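Long-range contacts in 2',5'-phosphodiesterase 12 (Homo sapiens, PDB 4Z0V), which belongs to the endonuclease/exonuclease/phosphatase family, pairing a DNase I-like alpha/beta domain with an N-terminal domain of the E-set clan, and is modelled with a magnesium ion: residues Leu115-Val120 with Gln405-Pro410; Leu125-Ser130 with Ala432-Leu437; Ile230-Ala235 with Met302-Ala307; Leu260-Val265 with His287-Pro292. One frame throughout, in Å; residues are numbered along the deposited sequence.

Interaction 1: residues Leu115-Val120 with Gln405-Pro410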
loop_
_atom_site.group_PDB
_atom_site.type_symbol
_atom_site.label_atom_id
_atom_site.label_comp_id
_atom_site.label_asym_id
_atom_site.label_seq_id
_atom_site.Cartn_x
_atom_site.Cartn_y
_atom_site.Cartn_z
ATOM N N LEU A 115 -18.780 -1.318 -1.730
ATOM C CA LEU A 115 -20.065 -1.168 -1.027
ATOM C C LEU A 115 -19.861 -1.117 0.489
ATOM O O LEU A 115 -20.765 -0.689 1.207
ATOM C CB LEU A 115 -21.025 -2.334 -1.369
ATOM C CG LEU A 115 -21.389 -2.507 -2.856
ATOM C CD1 LEU A 115 -22.395 -3.633 -3.023
ATOM C CD2 LEU A 115 -21.942 -1.203 -3.460
ATOM N N TYR A 116 -18.706 -1.602 0.981
ATOM C CA TYR A 116 -18.356 -1.620 2.416
ATOM C C TYR A 116 -17.563 -0.374 2.830
ATOM O O TYR A 116 -17.197 -0.246 4.004
ATOM C CB TYR A 116 -17.516 -2.862 2.733
ATOM C CG TYR A 116 -18.297 -4.153 2.648
ATOM C CD1 TYR A 116 -18.575 -4.745 1.416
ATOM C CD2 TYR A 116 -18.795 -4.765 3.793
ATOM C CE1 TYR A 116 -19.351 -5.900 1.329
ATOM C CE2 TYR A 116 -19.547 -5.936 3.719
ATOM C CZ TYR A 116 -19.854 -6.480 2.483
ATOM O OH TYR A 116 -20.571 -7.649 2.412
ATOM N N THR A 117 -17.241 0.501 1.861
ATOM C CA THR A 117 -16.381 1.674 2.102
ATOM C C THR A 117 -16.944 2.889 1.390
ATOM O O THR A 117 -16.205 3.660 0.776
ATOM C CB THR A 117 -14.937 1.361 1.592
ATOM O OG1 THR A 117 -14.948 1.211 0.170
ATOM C CG2 THR A 117 -14.317 0.128 2.243
ATOM N N LYS A 118 -18.267 3.072 1.507
ATOM C CA LYS A 118 -19.030 4.121 0.849
ATOM C C LYS A 118 -18.582 5.540 1.236
ATOM O O LYS A 118 -18.644 6.444 0.413
ATOM C CB LYS A 118 -20.537 3.940 1.180
ATOM C CG LYS A 118 -21.111 2.597 0.657
ATOM C CD LYS A 118 -22.605 2.409 0.981
ATOM C CE LYS A 118 -23.178 1.182 0.301
ATOM N NZ LYS A 118 -24.622 1.008 0.598
ATOM N N LYS A 119 -18.089 5.723 2.447
ATOM C CA LYS A 119 -17.725 7.068 2.879
ATOM C C LYS A 119 -16.528 7.064 3.782
ATOM O O LYS A 119 -16.199 6.023 4.359
ATOM C CB LYS A 119 -18.927 7.678 3.647
ATOM N N VAL A 120 -15.932 8.255 3.983
ATOM C CA VAL A 120 -14.846 8.433 4.954
ATOM C C VAL A 120 -15.459 8.154 6.330
ATOM O O VAL A 120 -16.591 8.581 6.590
ATOM C CB VAL A 120 -14.196 9.830 4.851
ATOM C CG1 VAL A 120 -13.217 10.055 5.996
ATOM C CG2 VAL A 120 -13.510 10.004 3.498
ATOM N N GLN A 405 -15.207 -3.702 11.457
ATOM C CA GLN A 405 -15.662 -4.559 10.357
ATOM C C GLN A 405 -14.477 -4.945 9.492
ATOM O O GLN A 405 -13.458 -4.236 9.474
ATOM C CB GLN A 405 -16.780 -3.917 9.498
ATOM C CG GLN A 405 -16.366 -2.689 8.715
ATOM C CD GLN A 405 -17.129 -2.496 7.407
ATOM O OE1 GLN A 405 -17.935 -3.342 6.953
ATOM N NE2 GLN A 405 -16.856 -1.379 6.749
ATOM N N VAL A 406 -14.622 -6.072 8.794
ATOM C CA VAL A 406 -13.657 -6.599 7.821
ATOM C C VAL A 406 -14.333 -6.442 6.486
ATOM O O VAL A 406 -15.463 -6.927 6.318
ATOM C CB VAL A 406 -13.238 -8.071 8.101
ATOM C CG1 VAL A 406 -12.320 -8.609 6.998
ATOM C CG2 VAL A 406 -12.556 -8.190 9.458
ATOM N N ILE A 407 -13.663 -5.767 5.531
ATOM C CA ILE A 407 -14.188 -5.625 4.173
ATOM C C ILE A 407 -13.898 -6.980 3.505
ATOM O O ILE A 407 -12.726 -7.386 3.421
ATOM C CB ILE A 407 -13.558 -4.418 3.433
ATOM C CG1 ILE A 407 -14.025 -3.049 4.002
ATOM C CG2 ILE A 407 -13.890 -4.492 1.928
ATOM C CD1 ILE A 407 -13.636 -2.633 5.450
ATOM N N PRO A 408 -14.936 -7.745 3.116
ATOM C CA PRO A 408 -14.686 -9.099 2.599
ATOM C C PRO A 408 -13.808 -9.126 1.373
ATOM O O PRO A 408 -13.904 -8.252 0.516
ATOM C CB PRO A 408 -16.090 -9.621 2.246
ATOM C CG PRO A 408 -16.939 -8.431 2.135
ATOM C CD PRO A 408 -16.381 -7.439 3.127
ATOM N N LEU A 409 -12.996 -10.177 1.282
ATOM C CA LEU A 409 -12.150 -10.394 0.119
ATOM C C LEU A 409 -13.030 -10.773 -1.064
ATOM O O LEU A 409 -14.155 -11.255 -0.842
ATOM C CB LEU A 409 -11.117 -11.497 0.433
ATOM C CG LEU A 409 -9.845 -10.961 1.126
ATOM C CD1 LEU A 409 -10.117 -10.611 2.602
ATOM C CD2 LEU A 409 -8.743 -11.983 1.067
ATOM N N PRO A 410 -12.574 -10.578 -2.320
ATOM C CA PRO A 410 -13.396 -11.021 -3.463
ATOM C C PRO A 410 -13.731 -12.504 -3.352
ATOM O O PRO A 410 -12.974 -13.267 -2.722
ATOM C CB PRO A 410 -12.469 -10.801 -4.677
ATOM C CG PRO A 410 -11.501 -9.762 -4.243
ATOM C CD PRO A 410 -11.270 -10.039 -2.770
#
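Tyr-116 packs on Pro-408, where a loop of the DNase I-like fold meets the end of an outermost strand of a sheet. The loop follows helix 110-113, and the strand is 401-406. The tight part is a CH-pi stack. Pro-408 CD sits 3.5 Å from the centroid of the Tyr-116 ring, only 7° off the normal. Its neighbour CG leans toward the phenol end and comes to 3.5 Å from Tyr-116 CZ. The tyrosine and proline side chains approach from opposite directions. At the root of the tyrosine the packing is apolar. Ile-407 CG1 touches both Tyr-116 CB and Thr-117 CG2, at 3.7 and 3.6 Å. The hydroxyl of Thr-117 is engaged elsewhere, with Gly-172 O. The looser, more open side is the outer one: the stacked Tyr-116 and Pro-408 stay partly exposed, as does Gln-405, whereas Ile-407 and Thr-117 are buried. The Gln-405 chain runs extended beyond CG, which brings its amide to Tyr-116 O, turned 33° from the phenol ring. Its OE1 lies at the ring edge, near CD2. Its NE2 is shared between two acceptors, Asp-436 OD2 and the backbone of Tyr-116. The second bond, Gln-405 NE2 to Tyr-116 O, is 3.0 Å long, lies in the carbonyl plane and bends to 147° at the hydrogen.

Interaction 2: residues Leu125-Ser130 with Ala432-Leu437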
loop_
_atom_site.group_PDB
_atom_site.type_symbol
_atom_site.label_atom_id
_atom_site.label_comp_id
_atom_site.label_asym_id
_atom_site.label_seq_id
_atom_site.Cartn_x
_atom_site.Cartn_y
_atom_site.Cartn_z
ATOM N N LEU A 125 -13.077 5.824 14.231
ATOM C CA LEU A 125 -12.567 4.713 13.427
ATOM C C LEU A 125 -11.286 5.045 12.666
ATOM O O LEU A 125 -10.960 6.215 12.431
ATOM C CB LEU A 125 -13.616 4.230 12.399
ATOM C CG LEU A 125 -15.004 3.823 12.927
ATOM C CD1 LEU A 125 -15.922 3.400 11.772
ATOM C CD2 LEU A 125 -14.897 2.717 13.943
ATOM N N ILE A 126 -10.572 3.975 12.291
ATOM C CA ILE A 126 -9.395 4.038 11.445
ATOM C C ILE A 126 -9.590 2.997 10.370
ATOM O O ILE A 126 -9.421 1.802 10.651
ATOM C CB ILE A 126 -8.039 3.828 12.185
ATOM C CG1 ILE A 126 -7.908 4.690 13.468
ATOM C CG2 ILE A 126 -6.844 4.044 11.198
ATOM C CD1 ILE A 126 -6.673 4.218 14.371
ATOM N N ARG A 127 -9.946 3.414 9.157
ATOM C CA ARG A 127 -10.024 2.453 8.059
ATOM C C ARG A 127 -8.583 2.188 7.585
ATOM O O ARG A 127 -7.903 3.098 7.105
ATOM C CB ARG A 127 -10.906 2.953 6.911
ATOM C CG ARG A 127 -10.959 1.943 5.763
ATOM C CD ARG A 127 -12.061 2.250 4.786
ATOM N NE ARG A 127 -13.373 1.996 5.393
ATOM C CZ ARG A 127 -14.478 2.688 5.141
ATOM N NH1 ARG A 127 -14.461 3.685 4.260
ATOM N NH2 ARG A 127 -15.607 2.393 5.772
ATOM N N THR A 128 -8.160 0.930 7.633
ATOM C CA THR A 128 -6.764 0.564 7.357
ATOM C C THR A 128 -6.693 -0.411 6.203
ATOM O O THR A 128 -7.553 -1.298 6.075
ATOM C CB THR A 128 -6.165 -0.044 8.651
ATOM O OG1 THR A 128 -6.326 0.895 9.714
ATOM C CG2 THR A 128 -4.674 -0.348 8.514
ATOM N N VAL A 129 -5.730 -0.162 5.282
ATOM C CA VAL A 129 -5.527 -1.006 4.099
ATOM C C VAL A 129 -4.110 -1.544 4.123
ATOM O O VAL A 129 -3.186 -0.793 4.449
ATOM C CB VAL A 129 -5.749 -0.171 2.792
ATOM C CG1 VAL A 129 -5.404 -1.000 1.536
ATOM C CG2 VAL A 129 -7.180 0.386 2.708
ATOM N N SER A 130 -3.908 -2.792 3.713
ATOM C CA SER A 130 -2.552 -3.346 3.489
ATOM C C SER A 130 -2.595 -4.012 2.145
ATOM O O SER A 130 -3.477 -4.853 1.902
ATOM C CB SER A 130 -2.093 -4.305 4.588
ATOM O OG SER A 130 -0.758 -4.723 4.316
ATOM N N ALA A 432 -5.929 -6.812 -1.637
ATOM C CA ALA A 432 -5.867 -5.808 -0.589
ATOM C C ALA A 432 -6.630 -6.234 0.627
ATOM O O ALA A 432 -7.743 -6.794 0.512
ATOM C CB ALA A 432 -6.445 -4.477 -1.092
ATOM N N LEU A 433 -6.029 -6.011 1.795
ATOM C CA LEU A 433 -6.745 -6.204 3.072
ATOM C C LEU A 433 -7.288 -4.883 3.500
ATOM O O LEU A 433 -6.571 -3.893 3.444
ATOM C CB LEU A 433 -5.840 -6.753 4.167
ATOM C CG LEU A 433 -5.265 -8.123 3.969
ATOM C CD1 LEU A 433 -4.414 -8.454 5.159
ATOM C CD2 LEU A 433 -6.367 -9.174 3.777
ATOM N N VAL A 434 -8.568 -4.823 3.867
ATOM C CA VAL A 434 -9.195 -3.557 4.291
ATOM C C VAL A 434 -10.037 -3.844 5.515
ATOM O O VAL A 434 -10.856 -4.772 5.488
ATOM C CB VAL A 434 -10.069 -2.928 3.169
ATOM C CG1 VAL A 434 -10.522 -1.501 3.544
ATOM C CG2 VAL A 434 -9.362 -2.936 1.817
ATOM N N CYS A 435 -9.870 -3.060 6.582
ATOM C CA CYS A 435 -10.694 -3.257 7.785
ATOM C C CYS A 435 -10.916 -1.934 8.476
ATOM O O CYS A 435 -10.069 -1.035 8.389
ATOM C CB CYS A 435 -10.037 -4.249 8.727
ATOM S SG CYS A 435 -8.454 -3.677 9.356
ATOM N N ASP A 436 -12.036 -1.810 9.178
ATOM C CA ASP A 436 -12.307 -0.611 9.956
ATOM C C ASP A 436 -11.966 -0.939 11.387
ATOM O O ASP A 436 -12.454 -1.950 11.897
ATOM C CB ASP A 436 -13.766 -0.187 9.815
ATOM C CG ASP A 436 -14.123 0.286 8.434
ATOM O OD1 ASP A 436 -13.199 0.463 7.611
ATOM O OD2 ASP A 436 -15.317 0.533 8.188
ATOM N N LEU A 437 -11.051 -0.168 11.981
ATOM C CA LEU A 437 -10.621 -0.355 13.368
ATOM C C LEU A 437 -11.269 0.688 14.243
ATOM O O LEU A 437 -11.559 1.772 13.765
ATOM C CB LEU A 437 -9.101 -0.228 13.457
ATOM C CG LEU A 437 -8.292 -1.164 12.553
ATOM C CD1 LEU A 437 -6.790 -0.862 12.701
ATOM C CD2 LEU A 437 -8.627 -2.634 12.860
#
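Ile-126 to Ser-130 pair with Leu-433 to Leu-437 as antiparallel strands, their axes 4.4 Å apart at closest and 164° between directions. Six backbone hydrogen bonds join the hydrogen-bonded pairs Ile-126/Leu-437, Thr-128/Cys-435 and Ser-130/Leu-433. Arg-127/Asp-436 and Val-129/Val-434 are the non-hydrogen-bonded pairs between them, and their side chains share one face. There Arg-127 and Asp-436 run side by side. The arginine bends at chi3 (-70°), which swings its guanidinium side-on to the carboxylate. Arg-127 NE gives a hydrogen bond of 2.7 Å to the syn lone pair of Asp-436 OD1. Arg-127 NH2 reaches Asp-436 OD2 at 3.1 Å, completing a buried two-point salt bridge. The remaining nitrogen, NH1, bonds to the carbonyls of Lys-119, Tyr-173 and Asn-174, so the guanidinium is held at every nitrogen. Farther along this face Val-129 CG2 touches Val-434 CG1 at 3.9 Å. On the other face Leu-437 CD1 reaches across to Thr-128 OG1 at 3.5 Å. That face packs on Ile-394 and Ile-396 of strand 387-397 and Ile-323 and Cys-325 of strand 322-327, in the facing sheet of the sandwich. Within their own sheet the pair is flanked by strands 177-184 and 401-406.

Interaction 3: residues Ile230-Ala235 with Met302-Ala307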
loop_
_atom_site.group_PDB
_atom_site.type_symbol
_atom_site.label_atom_id
_atom_site.label_comp_id
_atom_site.label_asym_id
_atom_site.label_seq_id
_atom_site.Cartn_x
_atom_site.Cartn_y
_atom_site.Cartn_z
ATOM N N ILE A 230 13.875 1.382 9.151
ATOM C CA ILE A 230 15.147 0.661 9.276
ATOM C C ILE A 230 15.287 -0.377 8.184
ATOM O O ILE A 230 14.291 -0.822 7.609
ATOM C CB ILE A 230 15.328 -0.045 10.661
ATOM C CG1 ILE A 230 14.175 -1.061 10.958
ATOM C CG2 ILE A 230 15.535 0.958 11.830
ATOM C CD1 ILE A 230 14.490 -2.147 12.094
ATOM N N SER A 231 16.544 -0.799 7.941
ATOM C CA SER A 231 16.871 -2.014 7.218
ATOM C C SER A 231 17.092 -3.049 8.318
ATOM O O SER A 231 17.799 -2.725 9.275
ATOM C CB SER A 231 18.118 -1.834 6.358
ATOM O OG SER A 231 17.805 -0.993 5.257
ATOM N N PHE A 232 16.465 -4.238 8.257
ATOM C CA PHE A 232 16.673 -5.225 9.333
ATOM C C PHE A 232 18.150 -5.599 9.503
ATOM O O PHE A 232 18.589 -5.705 10.635
ATOM C CB PHE A 232 15.861 -6.519 9.132
ATOM C CG PHE A 232 14.353 -6.326 9.103
ATOM C CD1 PHE A 232 13.673 -5.848 10.222
ATOM C CD2 PHE A 232 13.619 -6.627 7.965
ATOM C CE1 PHE A 232 12.285 -5.655 10.183
ATOM C CE2 PHE A 232 12.237 -6.426 7.926
ATOM C CZ PHE A 232 11.579 -5.957 9.038
ATOM N N TYR A 233 18.919 -5.757 8.408
ATOM C CA TYR A 233 20.317 -6.197 8.548
ATOM C C TYR A 233 21.147 -5.146 9.308
ATOM O O TYR A 233 21.983 -5.497 10.130
ATOM C CB TYR A 233 20.940 -6.506 7.164
ATOM C CG TYR A 233 21.368 -5.288 6.380
ATOM C CD1 TYR A 233 20.515 -4.693 5.457
ATOM C CD2 TYR A 233 22.640 -4.739 6.543
ATOM C CE1 TYR A 233 20.900 -3.553 4.745
ATOM C CE2 TYR A 233 23.032 -3.601 5.841
ATOM C CZ TYR A 233 22.152 -3.000 4.957
ATOM O OH TYR A 233 22.539 -1.883 4.261
ATOM N N GLU A 234 20.884 -3.867 9.047
ATOM C CA GLU A 234 21.619 -2.761 9.669
ATOM C C GLU A 234 21.303 -2.686 11.150
ATOM O O GLU A 234 22.220 -2.604 11.973
ATOM C CB GLU A 234 21.219 -1.464 8.973
ATOM C CG GLU A 234 22.274 -0.383 9.005
ATOM C CD GLU A 234 22.012 0.679 7.958
ATOM O OE1 GLU A 234 20.833 1.067 7.787
ATOM O OE2 GLU A 234 22.979 1.093 7.277
ATOM N N ALA A 235 19.997 -2.740 11.500
ATOM C CA ALA A 235 19.570 -2.702 12.890
ATOM C C ALA A 235 20.136 -3.884 13.670
ATOM O O ALA A 235 20.683 -3.678 14.748
ATOM C CB ALA A 235 18.052 -2.701 12.976
ATOM N N MET A 302 11.088 -10.635 12.009
ATOM C CA MET A 302 9.955 -10.264 12.862
ATOM C C MET A 302 10.434 -9.912 14.285
ATOM O O MET A 302 9.945 -8.939 14.862
ATOM C CB MET A 302 8.894 -11.390 12.880
ATOM C CG MET A 302 7.671 -11.110 13.780
ATOM S SD MET A 302 6.811 -9.542 13.434
ATOM C CE MET A 302 6.545 -9.663 11.793
ATOM N N ALA A 303 11.403 -10.659 14.832
ATOM C CA ALA A 303 11.939 -10.377 16.175
ATOM C C ALA A 303 12.613 -8.979 16.208
ATOM O O ALA A 303 12.403 -8.217 17.164
ATOM C CB ALA A 303 12.940 -11.457 16.566
ATOM N N VAL A 304 13.355 -8.627 15.136
ATOM C CA VAL A 304 13.988 -7.293 15.004
ATOM C C VAL A 304 12.867 -6.245 14.911
ATOM O O VAL A 304 12.938 -5.196 15.573
ATOM C CB VAL A 304 14.927 -7.195 13.771
ATOM C CG1 VAL A 304 15.427 -5.751 13.551
ATOM C CG2 VAL A 304 16.111 -8.156 13.876
ATOM N N ALA A 305 11.882 -6.504 14.030
ATOM C CA ALA A 305 10.779 -5.547 13.808
ATOM C C ALA A 305 10.062 -5.244 15.103
ATOM O O ALA A 305 9.840 -4.079 15.413
ATOM C CB ALA A 305 9.781 -6.087 12.772
ATOM N N LEU A 306 9.682 -6.281 15.856
ATOM C CA LEU A 306 8.928 -6.068 17.095
ATOM C C LEU A 306 9.761 -5.343 18.159
ATOM O O LEU A 306 9.209 -4.462 18.828
ATOM C CB LEU A 306 8.347 -7.384 17.638
ATOM C CG LEU A 306 7.246 -8.038 16.759
ATOM C CD1 LEU A 306 6.755 -9.367 17.394
ATOM C CD2 LEU A 306 6.043 -7.080 16.518
ATOM N N ALA A 307 11.069 -5.640 18.257
ATOM C CA ALA A 307 11.967 -4.948 19.201
ATOM C C ALA A 307 12.118 -3.479 18.782
ATOM O O ALA A 307 12.149 -2.602 19.635
ATOM C CB ALA A 307 13.332 -5.628 19.257
#
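Phe-232 opens helix 232-238 and reaches with its ring to Val-304 and Ala-305 on helix 295-316. The CB of Phe-232 does not itself touch the other helix. Its CG is anti to the carbonyl carbon (chi1 -61°), and this carries the ring across to the neighbour. CD1 is the first atom to meet it, 3.8 Å from Val-304 CG1, which lies at the ring edge near its plane. CE1 goes farther and finds Ala-305 CB at 3.6 Å. CZ, at the tip, is 4.1 Å from the same Ala-305 CB. Val-304 CG1 is shared by three partners. Besides the ring it touches Ile-230 CD1 at 4.0 Å and Ala-235 CB at 4.1 Å. These contacts span the end of strand 222-231 and the first turn of the helix after it. No hydrogen bond crosses the contact; it is purely apolar. Phe-232 also rests on Leu-266 of strand 265-273 and on Leu-288, while Ala-305 meets Leu-266 and Phe-324. A hydrophobic core between a long helix and the strands beneath it is thus extended to the short helix 232-238. This is the helix-on-sheet layering of the alpha/beta sandwich in the DNase I-like fold.

Interaction 4: residues Leu260-Val265 with His287-Pro292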
loop_
_atom_site.group_PDB
_atom_site.type_symbol
_atom_site.label_atom_id
_atom_site.label_comp_id
_atom_site.label_asym_id
_atom_site.label_seq_id
_atom_site.Cartn_x
_atom_site.Cartn_y
_atom_site.Cartn_z
ATOM N N LEU A 260 21.636 -11.393 7.491
ATOM C CA LEU A 260 22.297 -10.110 7.261
ATOM C C LEU A 260 22.448 -9.755 5.769
ATOM O O LEU A 260 22.580 -8.585 5.452
ATOM C CB LEU A 260 23.643 -10.059 7.979
ATOM C CG LEU A 260 23.604 -10.129 9.534
ATOM C CD1 LEU A 260 24.992 -9.830 10.115
ATOM C CD2 LEU A 260 22.601 -9.124 10.130
ATOM N N GLN A 261 22.361 -10.726 4.858
ATOM C CA GLN A 261 22.402 -10.447 3.418
ATOM C C GLN A 261 21.145 -9.760 2.926
ATOM O O GLN A 261 21.191 -9.085 1.900
ATOM C CB GLN A 261 22.496 -11.767 2.633
ATOM C CG GLN A 261 23.870 -12.400 2.650
ATOM C CD GLN A 261 23.776 -13.873 2.322
ATOM O OE1 GLN A 261 22.948 -14.316 1.507
ATOM N NE2 GLN A 261 24.672 -14.653 2.903
ATOM N N ARG A 262 19.992 -10.031 3.576
ATOM C CA ARG A 262 18.695 -9.556 3.081
ATOM C C ARG A 262 18.593 -8.051 3.042
ATOM O O ARG A 262 19.127 -7.344 3.905
ATOM C CB ARG A 262 17.514 -10.130 3.881
ATOM C CG ARG A 262 17.746 -11.562 4.320
ATOM C CD ARG A 262 17.139 -12.622 3.455
ATOM N NE ARG A 262 17.409 -12.469 2.030
ATOM C CZ ARG A 262 18.446 -12.991 1.388
ATOM N NH1 ARG A 262 18.557 -12.848 0.079
ATOM N NH2 ARG A 262 19.381 -13.656 2.051
ATOM N N SER A 263 17.855 -7.568 2.053
ATOM C CA SER A 263 17.646 -6.149 1.839
ATOM C C SER A 263 16.329 -5.650 2.466
ATOM O O SER A 263 16.056 -4.454 2.405
ATOM C CB SER A 263 17.644 -5.861 0.344
ATOM O OG SER A 263 16.562 -6.548 -0.260
ATOM N N SER A 264 15.539 -6.561 3.067
ATOM C CA SER A 264 14.214 -6.251 3.642
ATOM C C SER A 264 14.275 -5.038 4.602
ATOM O O SER A 264 15.210 -4.882 5.407
ATOM C CB SER A 264 13.614 -7.464 4.340
ATOM O OG SER A 264 13.960 -8.681 3.691
ATOM N N VAL A 265 13.253 -4.183 4.472
ATOM C CA VAL A 265 13.118 -2.953 5.216
ATOM C C VAL A 265 11.793 -2.933 5.993
ATOM O O VAL A 265 10.839 -3.689 5.720
ATOM C CB VAL A 265 13.251 -1.701 4.281
ATOM C CG1 VAL A 265 14.664 -1.608 3.664
ATOM C CG2 VAL A 265 12.175 -1.710 3.188
ATOM N N HIS A 287 7.755 -5.785 4.170
ATOM C CA HIS A 287 7.694 -6.839 3.165
ATOM C C HIS A 287 8.826 -7.781 3.533
ATOM O O HIS A 287 9.993 -7.422 3.349
ATOM C CB HIS A 287 7.845 -6.245 1.745
ATOM C CG HIS A 287 7.567 -7.233 0.647
ATOM N ND1 HIS A 287 7.666 -6.860 -0.687
ATOM C CD2 HIS A 287 7.226 -8.547 0.709
ATOM C CE1 HIS A 287 7.379 -7.947 -1.395
ATOM N NE2 HIS A 287 7.097 -8.987 -0.607
ATOM N N LEU A 288 8.495 -8.924 4.195
ATOM C CA LEU A 288 9.546 -9.792 4.702
ATOM C C LEU A 288 10.113 -10.640 3.588
ATOM O O LEU A 288 9.529 -10.708 2.512
ATOM C CB LEU A 288 9.059 -10.692 5.839
ATOM C CG LEU A 288 8.578 -10.004 7.130
ATOM C CD1 LEU A 288 8.269 -11.054 8.212
ATOM C CD2 LEU A 288 9.595 -8.971 7.666
ATOM N N TYR A 289 11.279 -11.258 3.855
ATOM C CA TYR A 289 11.951 -12.131 2.885
ATOM C C TYR A 289 10.949 -13.155 2.326
ATOM O O TYR A 289 10.128 -13.680 3.065
ATOM C CB TYR A 289 13.113 -12.812 3.557
ATOM C CG TYR A 289 13.868 -13.727 2.623
ATOM C CD1 TYR A 289 14.306 -13.281 1.374
ATOM C CD2 TYR A 289 14.185 -15.023 3.003
ATOM C CE1 TYR A 289 15.037 -14.116 0.526
ATOM C CE2 TYR A 289 14.914 -15.864 2.166
ATOM C CZ TYR A 289 15.359 -15.397 0.940
ATOM O OH TYR A 289 16.086 -16.242 0.136
ATOM N N TRP A 290 10.992 -13.388 1.024
ATOM C CA TRP A 290 9.980 -14.146 0.303
ATOM C C TRP A 290 10.202 -15.655 0.152
ATOM O O TRP A 290 9.224 -16.347 -0.112
ATOM C CB TRP A 290 9.858 -13.557 -1.124
ATOM C CG TRP A 290 11.116 -13.751 -1.924
ATOM C CD1 TRP A 290 12.246 -12.988 -1.870
ATOM C CD2 TRP A 290 11.422 -14.859 -2.789
ATOM N NE1 TRP A 290 13.217 -13.525 -2.675
ATOM C CE2 TRP A 290 12.748 -14.689 -3.232
ATOM C CE3 TRP A 290 10.699 -15.981 -3.232
ATOM C CZ2 TRP A 290 13.363 -15.584 -4.113
ATOM C CZ3 TRP A 290 11.319 -16.885 -4.085
ATOM C CH2 TRP A 290 12.632 -16.682 -4.517
ATOM N N HIS A 291 11.450 -16.142 0.170
ATOM C CA HIS A 291 11.724 -17.553 -0.152
ATOM C C HIS A 291 10.881 -18.545 0.656
ATOM O O HIS A 291 10.806 -18.424 1.874
ATOM C CB HIS A 291 13.213 -17.909 -0.010
ATOM C CG HIS A 291 13.607 -19.095 -0.843
ATOM N ND1 HIS A 291 13.426 -20.382 -0.384
ATOM C CD2 HIS A 291 14.144 -19.146 -2.087
ATOM C CE1 HIS A 291 13.843 -21.181 -1.357
ATOM N NE2 HIS A 291 14.295 -20.489 -2.400
ATOM N N PRO A 292 10.307 -19.584 -0.004
ATOM C CA PRO A 292 9.498 -20.573 0.739
ATOM C C PRO A 292 10.251 -21.261 1.873
ATOM O O PRO A 292 9.630 -21.585 2.891
ATOM C CB PRO A 292 9.102 -21.603 -0.336
ATOM C CG PRO A 292 9.215 -20.893 -1.607
ATOM C CD PRO A 292 10.308 -19.874 -1.454
HETATM O O HOH W 1 12.177 -8.427 1.492
HETATM O O HOH W 2 11.167 -5.074 2.605
#
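Arg-262 lies over one face of the Tyr-289 ring, joining two loops of the DNase I-like fold: one after helix 253-261, the other after strand 280-287. The guanidinium is tilted 40° to the ring. It makes an off-centre cation-pi contact, with Arg-262 CZ 4.2 Å from the Tyr-289 centroid and 30° off the normal. The chain leading to it sits more squarely over the ring. Arg-262 CD is 3.6 Å from the same centroid, in a CH-pi contact. Arg-262 NE lies toward the rim, 3.3 Å from Tyr-289 CE1. Bends at chi2 (-97°) and chi3 fold the arginine onto the ring, and its NH2 bonds back to Lys-258 O. The other face of the ring is met by His-291 N. Ile-297 of helix 295-316 touches both Arg-262 and Tyr-289. Deeper in, Ser-264 OG bonds to Gln-301 NE2, and Gln-301 OE1 takes the N-H of Tyr-289, so one amide links the two loops. The side chain of His-287 is about 5 Å from a magnesium ion. Its carbonyl accepts two water bonds: one water joins it to Ser-264 OG, and the second donates to His-287 O (2.7 Å) and accepts from Val-265 N (2.9 Å).

Overall arrangement
Interactions 2 and 3 are buried; interactions 1 and 4 are only partly so. Interactions 1 and 2 adjoin in one sheet, through neighbouring strands 401-406 and 433-439, where Gln-405 O meets Asp-436 N. Interactions 3 and 4 adjoin on the far side of the molecule, where Phe-232 N meets Ser-264 O, and both draw on helix 295-316. The centres of interactions 1 and 4 are about 31 Å apart, on opposite sides of the chain's centre. Chemistry differs with place. Interaction 2 combines backbone bonds with a buried salt bridge, and interaction 3 is wholly apolar. Interactions 1 and 4 each stack a tyrosine, on proline in interaction 1 and on arginine in interaction 4, where waters add bridges.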